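PDB 5TZB: D-aminopeptidase from Burkholderia sp. LK4, which probably cleaves beta-amino acid residues from the N-terminal ends of peptides and amides, as an Ntn hydrolase of peptidase family S58. Local coordinates for residues C[228-242]-C[369-383]. Residues are numbered along the deposited sequence; the frame is centred on the assembly and turned at random. Where two conformers were deposited one is given.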
loop_
_atom_site.group_PDB
_atom_site.type_symbol
_atom_site.label_atom_id
_atom_site.label_comp_id
_atom_site.label_asym_id
_atom_site.label_seq_id
_atom_site.Cartn_x
_atom_site.Cartn_y
_atom_site.Cartn_z
ATOM N N LEU C 228 -19.841 -21.780 -6.616
ATOM C CA LEU C 228 -18.805 -22.692 -7.120
ATOM C C LEU C 228 -18.778 -22.768 -8.657
ATOM O O LEU C 228 -19.813 -22.992 -9.290
ATOM C CB LEU C 228 -19.005 -24.098 -6.551
ATOM C CG LEU C 228 -18.023 -25.169 -7.043
ATOM C CD1 LEU C 228 -16.559 -24.838 -6.713
ATOM C CD2 LEU C 228 -18.418 -26.561 -6.540
ATOM N N ARG C 229 -17.603 -22.555 -9.250
ATOM C CA ARG C 229 -17.437 -22.716 -10.692
ATOM C C ARG C 229 -16.188 -23.548 -10.989
ATOM O O ARG C 229 -15.131 -23.332 -10.402
ATOM C CB ARG C 229 -17.361 -21.355 -11.408
ATOM C CG ARG C 229 -18.507 -20.389 -11.086
ATOM C CD ARG C 229 -18.776 -19.370 -12.210
ATOM N NE ARG C 229 -17.549 -18.775 -12.740
ATOM C CZ ARG C 229 -17.499 -17.679 -13.500
ATOM N NH1 ARG C 229 -18.605 -17.018 -13.808
ATOM N NH2 ARG C 229 -16.330 -17.237 -13.941
ATOM N N VAL C 230 -16.325 -24.518 -11.892
ATOM C CA VAL C 230 -15.234 -25.428 -12.239
ATOM C C VAL C 230 -14.938 -25.353 -13.728
ATOM O O VAL C 230 -15.800 -25.684 -14.553
ATOM C CB VAL C 230 -15.566 -26.895 -11.858
ATOM C CG1 VAL C 230 -14.468 -27.841 -12.337
ATOM C CG2 VAL C 230 -15.754 -27.019 -10.363
ATOM N N ALA C 231 -13.717 -24.942 -14.059
ATOM C CA ALA C 231 -13.319 -24.641 -15.438
ATOM C C ALA C 231 -14.290 -23.632 -16.041
ATOM O O ALA C 231 -14.604 -23.696 -17.233
ATOM C CB ALA C 231 -13.256 -25.896 -16.289
ATOM N N GLY C 232 -14.798 -22.746 -15.188
ATOM C CA GLY C 232 -15.721 -21.702 -15.590
ATOM C C GLY C 232 -17.200 -22.042 -15.503
ATOM O O GLY C 232 -18.031 -21.137 -15.429
ATOM N N TYR C 233 -17.537 -23.334 -15.498
ATOM C CA TYR C 233 -18.940 -23.771 -15.554
ATOM C C TYR C 233 -19.650 -23.663 -14.211
ATOM O O TYR C 233 -19.093 -24.043 -13.187
ATOM C CB TYR C 233 -19.019 -25.204 -16.084
ATOM C CG TYR C 233 -18.668 -25.300 -17.553
ATOM C CD1 TYR C 233 -19.664 -25.350 -18.519
ATOM C CD2 TYR C 233 -17.344 -25.323 -17.974
ATOM C CE1 TYR C 233 -19.353 -25.428 -19.872
ATOM C CE2 TYR C 233 -17.026 -25.393 -19.321
ATOM C CZ TYR C 233 -18.042 -25.450 -20.263
ATOM O OH TYR C 233 -17.742 -25.518 -21.602
ATOM N N PRO C 234 -20.893 -23.147 -14.217
ATOM C CA PRO C 234 -21.616 -22.796 -12.982
ATOM C C PRO C 234 -22.153 -24.015 -12.252
ATOM O O PRO C 234 -23.353 -24.163 -12.038
ATOM C CB PRO C 234 -22.747 -21.908 -13.491
ATOM C CG PRO C 234 -23.027 -22.431 -14.852
ATOM C CD PRO C 234 -21.702 -22.864 -15.420
ATOM N N VAL C 235 -21.230 -24.875 -11.850
ATOM C CA VAL C 235 -21.567 -26.157 -11.259
ATOM C C VAL C 235 -22.258 -25.995 -9.899
ATOM O O VAL C 235 -23.141 -26.784 -9.537
ATOM C CB VAL C 235 -20.273 -27.020 -11.142
ATOM C CG1 VAL C 235 -19.231 -26.312 -10.325
ATOM C CG2 VAL C 235 -20.541 -28.331 -10.553
ATOM N N GLY C 236 -21.907 -24.935 -9.172
ATOM C CA GLY C 236 -22.520 -24.651 -7.885
ATOM C C GLY C 236 -24.034 -24.469 -7.937
ATOM O O GLY C 236 -24.746 -24.807 -6.983
ATOM N N GLU C 237 -24.524 -23.922 -9.046
ATOM C CA GLU C 237 -25.944 -23.625 -9.191
ATOM C C GLU C 237 -26.799 -24.892 -9.257
ATOM O O GLU C 237 -27.974 -24.867 -8.902
ATOM C CB GLU C 237 -26.177 -22.774 -10.438
ATOM C CG GLU C 237 -25.550 -21.384 -10.354
ATOM C CD GLU C 237 -25.837 -20.520 -11.578
ATOM O OE1 GLU C 237 -26.645 -20.933 -12.440
ATOM O OE2 GLU C 237 -25.276 -19.410 -11.663
ATOM N N VAL C 238 -26.207 -26.003 -9.686
ATOM C CA VAL C 238 -26.949 -27.264 -9.728
ATOM C C VAL C 238 -26.503 -28.210 -8.603
ATOM O O VAL C 238 -26.736 -29.422 -8.670
ATOM C CB VAL C 238 -26.792 -27.989 -11.096
ATOM C CG1 VAL C 238 -27.348 -27.128 -12.219
ATOM C CG2 VAL C 238 -25.341 -28.328 -11.361
ATOM N N LEU C 239 -25.866 -27.652 -7.573
ATOM C CA LEU C 239 -25.426 -28.450 -6.431
ATOM C C LEU C 239 -25.970 -27.906 -5.111
ATOM O O LEU C 239 -25.486 -28.264 -4.037
ATOM C CB LEU C 239 -23.892 -28.508 -6.381
ATOM C CG LEU C 239 -23.152 -29.341 -7.432
ATOM C CD1 LEU C 239 -21.658 -29.184 -7.258
ATOM C CD2 LEU C 239 -23.539 -30.820 -7.355
ATOM N N ARG C 240 -26.963 -27.026 -5.186
ATOM C CA ARG C 240 -27.542 -26.463 -3.972
ATOM C C ARG C 240 -28.252 -27.484 -3.087
ATOM O O ARG C 240 -28.357 -27.276 -1.882
ATOM C CB ARG C 240 -28.498 -25.311 -4.293
ATOM C CG ARG C 240 -27.832 -24.121 -4.965
ATOM C CD ARG C 240 -28.832 -22.996 -5.134
ATOM N NE ARG C 240 -29.190 -22.790 -6.530
ATOM C CZ ARG C 240 -29.071 -21.628 -7.165
ATOM N NH1 ARG C 240 -28.634 -20.552 -6.518
ATOM N NH2 ARG C 240 -29.418 -21.537 -8.443
ATOM N N HIS C 241 -28.727 -28.579 -3.670
ATOM C CA HIS C 241 -29.538 -29.552 -2.927
ATOM C C HIS C 241 -28.729 -30.347 -1.892
ATOM O O HIS C 241 -29.282 -30.847 -0.912
ATOM C CB HIS C 241 -30.207 -30.525 -3.909
ATOM C CG HIS C 241 -29.229 -31.278 -4.753
ATOM N ND1 HIS C 241 -28.599 -30.712 -5.843
ATOM C CD2 HIS C 241 -28.762 -32.546 -4.663
ATOM C CE1 HIS C 241 -27.781 -31.598 -6.386
ATOM N NE2 HIS C 241 -27.861 -32.720 -5.689
ATOM N N VAL C 242 -27.431 -30.481 -2.123
ATOM C CA VAL C 242 -26.574 -31.256 -1.232
ATOM C C VAL C 242 -26.500 -30.582 0.145
ATOM O O VAL C 242 -26.399 -29.354 0.234
ATOM C CB VAL C 242 -25.152 -31.436 -1.834
ATOM C CG1 VAL C 242 -24.275 -32.257 -0.914
ATOM C CG2 VAL C 242 -25.238 -32.131 -3.182
ATOM N N LEU C 369 -17.176 -33.109 -2.051
ATOM C CA LEU C 369 -17.860 -32.783 -3.298
ATOM C C LEU C 369 -18.246 -34.054 -4.074
ATOM O O LEU C 369 -19.387 -34.211 -4.511
ATOM C CB LEU C 369 -16.975 -31.877 -4.146
ATOM C CG LEU C 369 -17.404 -31.572 -5.581
ATOM C CD1 LEU C 369 -18.789 -30.940 -5.648
ATOM C CD2 LEU C 369 -16.353 -30.681 -6.218
ATOM N N GLY C 370 -17.306 -34.983 -4.201
ATOM C CA GLY C 370 -17.591 -36.224 -4.894
ATOM C C GLY C 370 -17.239 -36.149 -6.369
ATOM O O GLY C 370 -17.758 -35.325 -7.123
ATOM N N GLN C 371 -16.343 -37.031 -6.774
ATOM C CA GLN C 371 -15.870 -37.082 -8.145
ATOM C C GLN C 371 -17.021 -37.281 -9.157
ATOM O O GLN C 371 -17.143 -36.529 -10.131
ATOM C CB GLN C 371 -14.827 -38.187 -8.252
ATOM C CG GLN C 371 -14.774 -38.897 -9.568
ATOM C CD GLN C 371 -13.969 -40.172 -9.469
ATOM O OE1 GLN C 371 -13.191 -40.351 -8.529
ATOM N NE2 GLN C 371 -14.180 -41.087 -10.412
ATOM N N ALA C 372 -17.879 -38.269 -8.919
ATOM C CA ALA C 372 -18.973 -38.558 -9.837
ATOM C C ALA C 372 -20.004 -37.436 -9.836
ATOM O O ALA C 372 -20.579 -37.097 -10.876
ATOM C CB ALA C 372 -19.631 -39.891 -9.480
ATOM N N ARG C 373 -20.254 -36.882 -8.654
ATOM C CA ARG C 373 -21.235 -35.817 -8.500
ATOM C C ARG C 373 -20.768 -34.542 -9.226
ATOM O O ARG C 373 -21.588 -33.791 -9.775
ATOM C CB ARG C 373 -21.498 -35.561 -7.017
ATOM C CG ARG C 373 -22.624 -34.588 -6.743
ATOM C CD ARG C 373 -23.209 -34.805 -5.353
ATOM N NE ARG C 373 -22.199 -34.673 -4.305
ATOM C CZ ARG C 373 -22.439 -34.834 -3.005
ATOM N NH1 ARG C 373 -23.666 -35.114 -2.582
ATOM N NH2 ARG C 373 -21.458 -34.690 -2.123
ATOM N N LEU C 374 -19.457 -34.291 -9.198
ATOM C CA LEU C 374 -18.868 -33.170 -9.929
ATOM C C LEU C 374 -18.998 -33.382 -11.441
ATOM O O LEU C 374 -19.413 -32.484 -12.176
ATOM C CB LEU C 374 -17.389 -32.996 -9.559
ATOM C CG LEU C 374 -16.583 -31.952 -10.340
ATOM C CD1 LEU C 374 -17.189 -30.557 -10.211
ATOM C CD2 LEU C 374 -15.125 -31.949 -9.913
ATOM N N LEU C 375 -18.646 -34.576 -11.902
ATOM C CA LEU C 375 -18.762 -34.892 -13.323
ATOM C C LEU C 375 -20.217 -34.756 -13.781
ATOM O O LEU C 375 -20.467 -34.204 -14.857
ATOM C CB LEU C 375 -18.214 -36.292 -13.620
ATOM C CG LEU C 375 -16.686 -36.441 -13.593
ATOM C CD1 LEU C 375 -16.292 -37.900 -13.643
ATOM C CD2 LEU C 375 -16.041 -35.689 -14.765
ATOM N N ASP C 376 -21.171 -35.203 -12.954
ATOM C CA ASP C 376 -22.593 -35.059 -13.294
ATOM C C ASP C 376 -23.042 -33.616 -13.384
ATOM O O ASP C 376 -23.833 -33.247 -14.258
ATOM C CB ASP C 376 -23.499 -35.770 -12.282
ATOM C CG ASP C 376 -23.478 -37.272 -12.435
ATOM O OD1 ASP C 376 -23.036 -37.753 -13.497
ATOM O OD2 ASP C 376 -23.935 -37.966 -11.500
ATOM N N ALA C 377 -22.608 -32.817 -12.421
ATOM C CA ALA C 377 -22.986 -31.421 -12.396
ATOM C C ALA C 377 -22.368 -30.684 -13.586
ATOM O O ALA C 377 -23.011 -29.829 -14.183
ATOM C CB ALA C 377 -22.592 -30.798 -11.082
ATOM N N LEU C 378 -21.126 -31.012 -13.928
ATOM C CA LEU C 378 -20.472 -30.417 -15.097
ATOM C C LEU C 378 -21.264 -30.712 -16.380
ATOM O O LEU C 378 -21.481 -29.819 -17.214
ATOM C CB LEU C 378 -19.036 -30.925 -15.234
ATOM C CG LEU C 378 -18.038 -30.180 -14.342
ATOM C CD1 LEU C 378 -16.749 -30.937 -14.254
ATOM C CD2 LEU C 378 -17.810 -28.774 -14.862
ATOM N N ARG C 379 -21.703 -31.963 -16.532
ATOM C CA ARG C 379 -22.467 -32.337 -17.713
ATOM C C ARG C 379 -23.786 -31.596 -17.782
ATOM O O ARG C 379 -24.149 -31.087 -18.837
ATOM C CB ARG C 379 -22.749 -33.841 -17.722
ATOM C CG ARG C 379 -23.759 -34.261 -18.788
ATOM C CD ARG C 379 -24.131 -35.728 -18.650
ATOM N NE ARG C 379 -24.963 -36.217 -19.751
ATOM C CZ ARG C 379 -24.486 -36.845 -20.821
ATOM N NH1 ARG C 379 -25.311 -37.264 -21.776
ATOM N NH2 ARG C 379 -23.180 -37.051 -20.940
ATOM N N GLU C 380 -24.436 -31.452 -16.632
ATOM C CA GLU C 380 -25.742 -30.804 -16.527
ATOM C C GLU C 380 -25.737 -29.356 -17.002
ATOM O O GLU C 380 -26.757 -28.869 -17.506
ATOM C CB GLU C 380 -26.238 -30.867 -15.073
ATOM C CG GLU C 380 -27.614 -30.248 -14.813
ATOM C CD GLU C 380 -28.136 -30.549 -13.410
ATOM O OE1 GLU C 380 -27.528 -31.390 -12.710
ATOM O OE2 GLU C 380 -29.143 -29.931 -12.995
ATOM N N VAL C 381 -24.607 -28.671 -16.834
ATOM C CA VAL C 381 -24.489 -27.280 -17.271
ATOM C C VAL C 381 -23.677 -27.130 -18.561
ATOM O O VAL C 381 -23.204 -26.037 -18.878
ATOM C CB VAL C 381 -23.840 -26.382 -16.185
ATOM C CG1 VAL C 381 -24.760 -26.239 -14.994
ATOM C CG2 VAL C 381 -22.496 -26.943 -15.758
ATOM N N GLY C 382 -23.504 -28.227 -19.290
ATOM C CA GLY C 382 -23.022 -28.168 -20.661
ATOM C C GLY C 382 -21.560 -28.482 -20.904
ATOM O O GLY C 382 -21.109 -28.476 -22.050
ATOM N N TRP C 383 -20.810 -28.756 -19.842
ATOM C CA TRP C 383 -19.395 -29.093 -20.006
ATOM C C TRP C 383 -19.231 -30.508 -20.540
ATOM O O TRP C 383 -19.994 -31.403 -20.191
ATOM C CB TRP C 383 -18.647 -28.971 -18.680
ATOM C CG TRP C 383 -17.235 -29.498 -18.720
ATOM C CD1 TRP C 383 -16.099 -28.784 -18.958
ATOM C CD2 TRP C 383 -16.819 -30.855 -18.514
ATOM N NE1 TRP C 383 -14.995 -29.610 -18.911
ATOM C CE2 TRP C 383 -15.415 -30.887 -18.638
ATOM C CE3 TRP C 383 -17.498 -32.047 -18.229
ATOM C CZ2 TRP C 383 -14.679 -32.061 -18.492
ATOM C CZ3 TRP C 383 -16.764 -33.211 -18.088
ATOM C CH2 TRP C 383 -15.369 -33.208 -18.216
HETATM O O HOH W 1 -29.388 -30.629 -9.811
#
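Trp383 meets one face of the Tyr233 ring almost squarely: its CB stands 3.6 Å from the ring centroid, 5° off the normal, a CH-pi contact. The indole, its CG anti to the backbone N (chi1 171°), turns its five-membered edge to the same face, an edge-to-face pair with planes at 83° and CD1 3.5 Å from Tyr233 CE2; Leu378 CD1 lies over an indole face, toward the rim. In the plane of the tyrosine ring, Val381 O and Val230 O lie at the edge, the former 3.6 Å from Tyr233 CD1. The Schellman motif ending helix 371-380, with Gly382 at C-prime, delivers both Val381 and Trp383 to the ring. Tyr233 OH hydrogen-bonds Val381 O of the second subunit, and that subunit's Tyr233 returns the bond.

At the other end of the contact, Val242 presents both methyls to Arg373, CG1 over one guanidinium face and 3.4 Å from NH1. Within its own segment that group grips Leu369 O side-on, NE nearly straight (2.9 Å) and NH2 more bent, from the same face of the carbonyl plane; just before the segment, Glu367 adds a salt bridge to NH1. Between these ends the packing is mainly aliphatic, illustrating how a short helix can be seated without a direct hydrogen bond. Ala377 CB is pressed tightly against Val235 CG2 (3.3 Å) and is flanked by Val238 CG2 and Leu239 CD2. The extended Glu380 brings its carboxylate against Val238 from the opposite direction, OE2 3.4 Å from CG1, and one water donates to both Glu380 OE2 and Val238 O.

The contact thus docks the C-terminal helix 371-380 on the loop joining strands 213-220 and 260-266. Helix 331-355 backs it through Val350, Leu353 and Val354, which touch Val230, Leu369 and Leu374 respectively, and Phe194 of strand 194-195 packs on Leu239, Val242 and Arg373.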